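Local coordinates for protein fimbrial subunit type 1 (Actinomyces oris, PDB 3UXF) that serves as the major subunit of a cell-wall-attached type 1 fimbria, at residues A[181-186]-A[293-298]; A[242-245]-A[249-252]. All blocks are in the same frame, centred on the assembly; numbering follows the deposited sequence.

Contact 1: residues A[181-186]-A[293-298]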
loop_
_atom_site.group_PDB
_atom_site.type_symbol
_atom_site.label_atom_id
_atom_site.label_comp_id
_atom_site.label_asym_id
_atom_site.label_seq_id
_atom_site.Cartn_x
_atom_site.Cartn_y
_atom_site.Cartn_z
ATOM N N THR A 181 15.200 -5.831 -4.903
ATOM C CA THR A 181 15.831 -4.547 -5.133
ATOM C C THR A 181 15.101 -3.409 -4.452
ATOM O O THR A 181 15.689 -2.347 -4.234
ATOM C CB THR A 181 15.840 -4.188 -6.626
ATOM O OG1 THR A 181 14.517 -4.309 -7.165
ATOM C CG2 THR A 181 16.788 -5.115 -7.389
ATOM N N LEU A 182 13.826 -3.617 -4.167
ATOM C CA LEU A 182 13.014 -2.565 -3.535
ATOM C C LEU A 182 12.371 -3.119 -2.298
ATOM O O LEU A 182 11.806 -4.206 -2.325
ATOM C CB LEU A 182 11.900 -2.089 -4.489
ATOM C CG LEU A 182 12.371 -1.566 -5.847
ATOM C CD1 LEU A 182 11.177 -1.235 -6.752
ATOM C CD2 LEU A 182 13.268 -0.324 -5.716
ATOM N N SER A 183 12.414 -2.356 -1.212
ATOM C CA SER A 183 11.860 -2.814 0.043
ATOM C C SER A 183 10.351 -2.785 0.086
ATOM O O SER A 183 9.749 -3.487 0.894
ATOM C CB SER A 183 12.430 -1.997 1.193
ATOM O OG SER A 183 12.217 -0.616 0.954
ATOM N N GLY A 184 9.720 -1.979 -0.767
ATOM C CA GLY A 184 8.274 -2.029 -0.817
ATOM C C GLY A 184 7.582 -0.791 -1.349
ATOM O O GLY A 184 8.213 0.246 -1.587
ATOM N N VAL A 185 6.284 -0.941 -1.563
ATOM C CA VAL A 185 5.422 0.169 -1.913
ATOM C C VAL A 185 4.227 0.062 -0.991
ATOM O O VAL A 185 3.755 -1.038 -0.703
ATOM C CB VAL A 185 4.998 0.133 -3.383
ATOM C CG1 VAL A 185 6.236 0.238 -4.303
ATOM C CG2 VAL A 185 4.196 -1.128 -3.688
ATOM N N ASP A 186 3.703 1.200 -0.542
ATOM C CA ASP A 186 2.660 1.176 0.458
ATOM C C ASP A 186 1.727 2.351 0.249
ATOM O O ASP A 186 2.149 3.378 -0.292
ATOM C CB ASP A 186 3.284 1.309 1.853
ATOM C CG ASP A 186 4.128 0.083 2.220
ATOM O OD1 ASP A 186 3.527 -0.945 2.630
ATOM O OD2 ASP A 186 5.387 0.130 2.096
ATOM N N GLU A 293 15.414 2.759 2.998
ATOM C CA GLU A 293 14.262 3.473 3.538
ATOM C C GLU A 293 14.179 4.926 3.065
ATOM O O GLU A 293 13.323 5.690 3.521
ATOM C CB GLU A 293 14.201 3.366 5.064
ATOM C CG GLU A 293 14.055 1.915 5.560
ATOM C CD GLU A 293 12.886 1.160 4.912
ATOM O OE1 GLU A 293 11.718 1.555 5.125
ATOM O OE2 GLU A 293 13.128 0.169 4.186
ATOM N N THR A 294 15.045 5.289 2.122
ATOM C CA THR A 294 14.949 6.570 1.426
ATOM C C THR A 294 13.920 6.360 0.332
ATOM O O THR A 294 14.160 5.574 -0.583
ATOM C CB THR A 294 16.286 6.894 0.793
ATOM O OG1 THR A 294 17.277 6.935 1.841
ATOM C CG2 THR A 294 16.243 8.223 0.066
ATOM N N LYS A 295 12.761 7.019 0.437
ATOM C CA LYS A 295 11.598 6.645 -0.397
ATOM C C LYS A 295 10.931 7.886 -0.939
ATOM O O LYS A 295 11.105 8.988 -0.387
ATOM C CB LYS A 295 10.592 5.879 0.444
ATOM C CG LYS A 295 11.120 4.471 0.788
ATOM C CD LYS A 295 10.081 3.680 1.511
ATOM C CE LYS A 295 10.602 2.288 1.838
ATOM N NZ LYS A 295 9.874 1.218 1.107
ATOM N N LEU A 296 10.155 7.736 -2.008
ATOM C CA LEU A 296 9.293 8.861 -2.430
ATOM C C LEU A 296 7.988 8.791 -1.645
ATOM O O LEU A 296 7.441 7.728 -1.419
ATOM C CB LEU A 296 9.002 8.845 -3.945
ATOM C CG LEU A 296 8.572 10.223 -4.509
ATOM C CD1 LEU A 296 9.703 11.197 -4.653
ATOM C CD2 LEU A 296 7.842 10.062 -5.840
ATOM N N GLN A 297 7.494 9.948 -1.212
ATOM C CA GLN A 297 6.229 9.987 -0.517
ATOM C C GLN A 297 5.325 10.993 -1.244
ATOM O O GLN A 297 5.640 12.187 -1.377
ATOM C CB GLN A 297 6.403 10.435 0.944
ATOM C CG GLN A 297 5.134 10.447 1.719
ATOM C CD GLN A 297 5.278 11.251 3.002
ATOM O OE1 GLN A 297 5.228 12.500 2.989
ATOM N NE2 GLN A 297 5.502 10.554 4.104
ATOM N N VAL A 298 4.196 10.486 -1.717
ATOM C CA VAL A 298 3.215 11.310 -2.414
ATOM C C VAL A 298 1.982 11.452 -1.514
ATOM O O VAL A 298 1.371 10.464 -1.137
ATOM C CB VAL A 298 2.825 10.653 -3.760
ATOM C CG1 VAL A 298 1.610 11.352 -4.384
ATOM C CG2 VAL A 298 3.985 10.681 -4.742
HETATM O O HOH W 1 7.055 1.864 1.243
#
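Lys295 reaches for the backbone of Gly184 and the hydroxyl of Ser183, and almost everything the two segments share gathers at its ammonium. Start at CB, which points toward 181-186. CG stands beside the backbone N and anti to the carbonyl carbon (chi1 -71°), and from there the chain runs extended as far as CE. On the way the lysine passes Thr206 of strand 201-208. CE is the first atom to arrive, 3.4 Å from Ser183 OG. The chain then bends at its last torsion (chi4 -114°), bringing NZ to 3.0 Å from the same Ser183 OG and to 3.3 Å from Gly184 O, the latter a weak hydrogen bond.

The long reach follows from the sheet. Strands 185-190 and 295-302 belong to one antiparallel five-stranded sheet of this beta-sandwich pilin, but strand 201-208 runs between them, so the lysine has to bridge across an intervening strand. That strand supplies Ser208, whose OG hydrogen-bonds with Lys295 NZ, with Ser183 OG and with Gly184 N; Ser183 OG also bonds to Gly292 O. Ser208 OG, Gly184 O and water 1 all take bonds from NZ, which probably fixes the ammonium.

Toward Asp186 the link is through water 1, which accepts a hydrogen bond from Lys295 NZ at 2.9 Å and lies 2.6 Å from Asp186 OD2. The carboxylate itself stays 4.7 Å away, OD2 to NZ, so opposite charges face each other across the water without direct contact. Gly184 has a backbone conformation in which a CB would jam against the carbonyl O of Ser183. Beyond the lysine, Glu293 folds back at chi2, and its OE2 comes to 3.4 Å from Ser183 OG at the exposed margin.

Contact 2: residues A[242-245]-A[249-252]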
loop_
_atom_site.group_PDB
_atom_site.type_symbol
_atom_site.label_atom_id
_atom_site.label_comp_id
_atom_site.label_asym_id
_atom_site.label_seq_id
_atom_site.Cartn_x
_atom_site.Cartn_y
_atom_site.Cartn_z
ATOM N N VAL A 242 4.835 16.178 -2.744
ATOM C CA VAL A 242 5.770 15.100 -3.048
ATOM C C VAL A 242 7.064 15.349 -2.295
ATOM O O VAL A 242 7.620 16.438 -2.357
ATOM C CB VAL A 242 6.093 15.011 -4.552
ATOM C CG1 VAL A 242 7.011 13.813 -4.837
ATOM C CG2 VAL A 242 4.766 14.888 -5.347
ATOM N N LYS A 243 7.518 14.334 -1.586
ATOM C CA LYS A 243 8.745 14.433 -0.787
ATOM C C LYS A 243 9.648 13.248 -1.020
ATOM O O LYS A 243 9.205 12.169 -1.414
ATOM C CB LYS A 243 8.412 14.437 0.704
ATOM C CG LYS A 243 7.472 15.605 1.136
ATOM C CD LYS A 243 7.276 15.557 2.635
ATOM C CE LYS A 243 6.471 16.748 3.084
ATOM N NZ LYS A 243 6.394 16.750 4.583
ATOM N N ILE A 244 10.919 13.426 -0.695
ATOM C CA ILE A 244 11.785 12.270 -0.510
ATOM C C ILE A 244 11.950 12.160 0.995
ATOM O O ILE A 244 12.385 13.120 1.627
ATOM C CB ILE A 244 13.137 12.480 -1.196
ATOM C CG1 ILE A 244 12.964 12.649 -2.706
ATOM C CG2 ILE A 244 14.069 11.259 -0.914
ATOM C CD1 ILE A 244 14.294 12.932 -3.453
ATOM N N VAL A 245 11.569 11.015 1.565
ATOM C CA VAL A 245 11.600 10.808 3.019
ATOM C C VAL A 245 12.675 9.820 3.390
ATOM O O VAL A 245 13.231 9.167 2.536
ATOM C CB VAL A 245 10.238 10.355 3.599
ATOM C CG1 VAL A 245 9.163 11.436 3.298
ATOM C CG2 VAL A 245 9.786 9.017 3.045
ATOM N N GLU A 249 14.342 14.599 5.270
ATOM C CA GLU A 249 13.363 14.752 4.212
ATOM C C GLU A 249 13.504 16.054 3.424
ATOM O O GLU A 249 13.962 17.077 3.944
ATOM C CB GLU A 249 11.965 14.605 4.806
ATOM C CG GLU A 249 11.329 15.883 5.264
ATOM C CD GLU A 249 9.856 15.708 5.637
ATOM O OE1 GLU A 249 9.453 14.559 5.970
ATOM O OE2 GLU A 249 9.123 16.730 5.587
ATOM N N VAL A 250 13.133 16.019 2.148
ATOM C CA VAL A 250 12.981 17.250 1.394
ATOM C C VAL A 250 11.629 17.218 0.708
ATOM O O VAL A 250 11.075 16.150 0.457
ATOM C CB VAL A 250 14.060 17.448 0.325
ATOM C CG1 VAL A 250 15.428 17.607 0.980
ATOM C CG2 VAL A 250 14.068 16.297 -0.683
ATOM N N THR A 251 11.133 18.396 0.392
ATOM C CA THR A 251 9.944 18.516 -0.424
ATOM C C THR A 251 10.348 18.882 -1.840
ATOM O O THR A 251 11.174 19.783 -2.061
ATOM C CB THR A 251 9.024 19.573 0.178
ATOM O OG1 THR A 251 8.632 19.139 1.481
ATOM C CG2 THR A 251 7.764 19.811 -0.667
ATOM N N LEU A 252 9.768 18.178 -2.810
ATOM C CA LEU A 252 10.026 18.435 -4.201
ATOM C C LEU A 252 9.050 19.462 -4.769
ATOM O O LEU A 252 7.994 19.740 -4.168
ATOM C CB LEU A 252 9.880 17.138 -4.987
ATOM C CG LEU A 252 10.836 16.013 -4.576
ATOM C CD1 LEU A 252 10.765 14.826 -5.578
ATOM C CD2 LEU A 252 12.279 16.505 -4.450
HETATM O O HOH W 2 5.486 18.892 -3.553
#
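Lys243 and Glu249 form a salt bridge on one face of this antiparallel pair, NZ to OE2 at 2.9 Å. The lysine is stretched out: CG sits beside the backbone N (chi1 -59°) and the rest of the chain is extended, so it rises straight from the sheet. Glu249 is also extended beyond CG, but its first torsion, 91°, lies well off a staggered value; a crystal neighbour touches this residue and may influence its pose. The ammonium meets OE2 on the syn side, 32° out of the carboxylate plane, and OE1 is left farther away. Lys243 CE also passes Thr251 OG1 at 3.6 Å, in the non-hydrogen-bonded pair Lys243-Thr251.

The other face is apolar. Ile244 stands opposite Val250, its CB 4.0 Å from Val250 CG2. Beyond CB the isoleucine reaches away from the sheet through CG1, its CD1 4.2 Å from Leu252 CD2. Val242 CG1 meets Leu252 CD1 at 4.0 Å, and strand 295-302 adds Leu296 to both of these residues, while helix 277-288 covers Ile244 with Ala286 and Leu252 with Lys282.

Between the faces, the hydrogen-bonded pair Ile244-Val250 joins N to O in both directions, and Leu252 N donates a hydrogen bond to Val242 O at 2.8 Å. Glu249 CA adds a CA-H...O contact to Ile244 O. At the open end, water 2 accepts from Val242 N and donates to Leu252 O, so the same two residues are joined a second time through water. This is a short beta hairpin, with residues 246-248 between the segments, whose second strand, 250-251, forms the outermost edge of a five-stranded antiparallel sheet.

Both contacts belong to the same five-stranded antiparallel sheet, and contact 2 is nested in the chain between the two segments of contact 1. Strand 295-302 adjoins 241-245, so they meet directly: Gln297 N probably hydrogen-bonds to Lys243 O, and Lys295 O probably accepts from Val245 N. Contact 2 pairs sequence neighbours at one edge through regular backbone bonds, with Val242, Ile244 and Leu252 buried and Glu249, Val250 and Thr251 exposed; its centre lies about 18 Å from that of the chain, against about 10 Å for contact 1. In contact 1 Lys295 is buried while Ser183 and Glu293 are exposed, and a lysine reaching a backbone carbonyl, with a water beside it, takes the place of strand pairing.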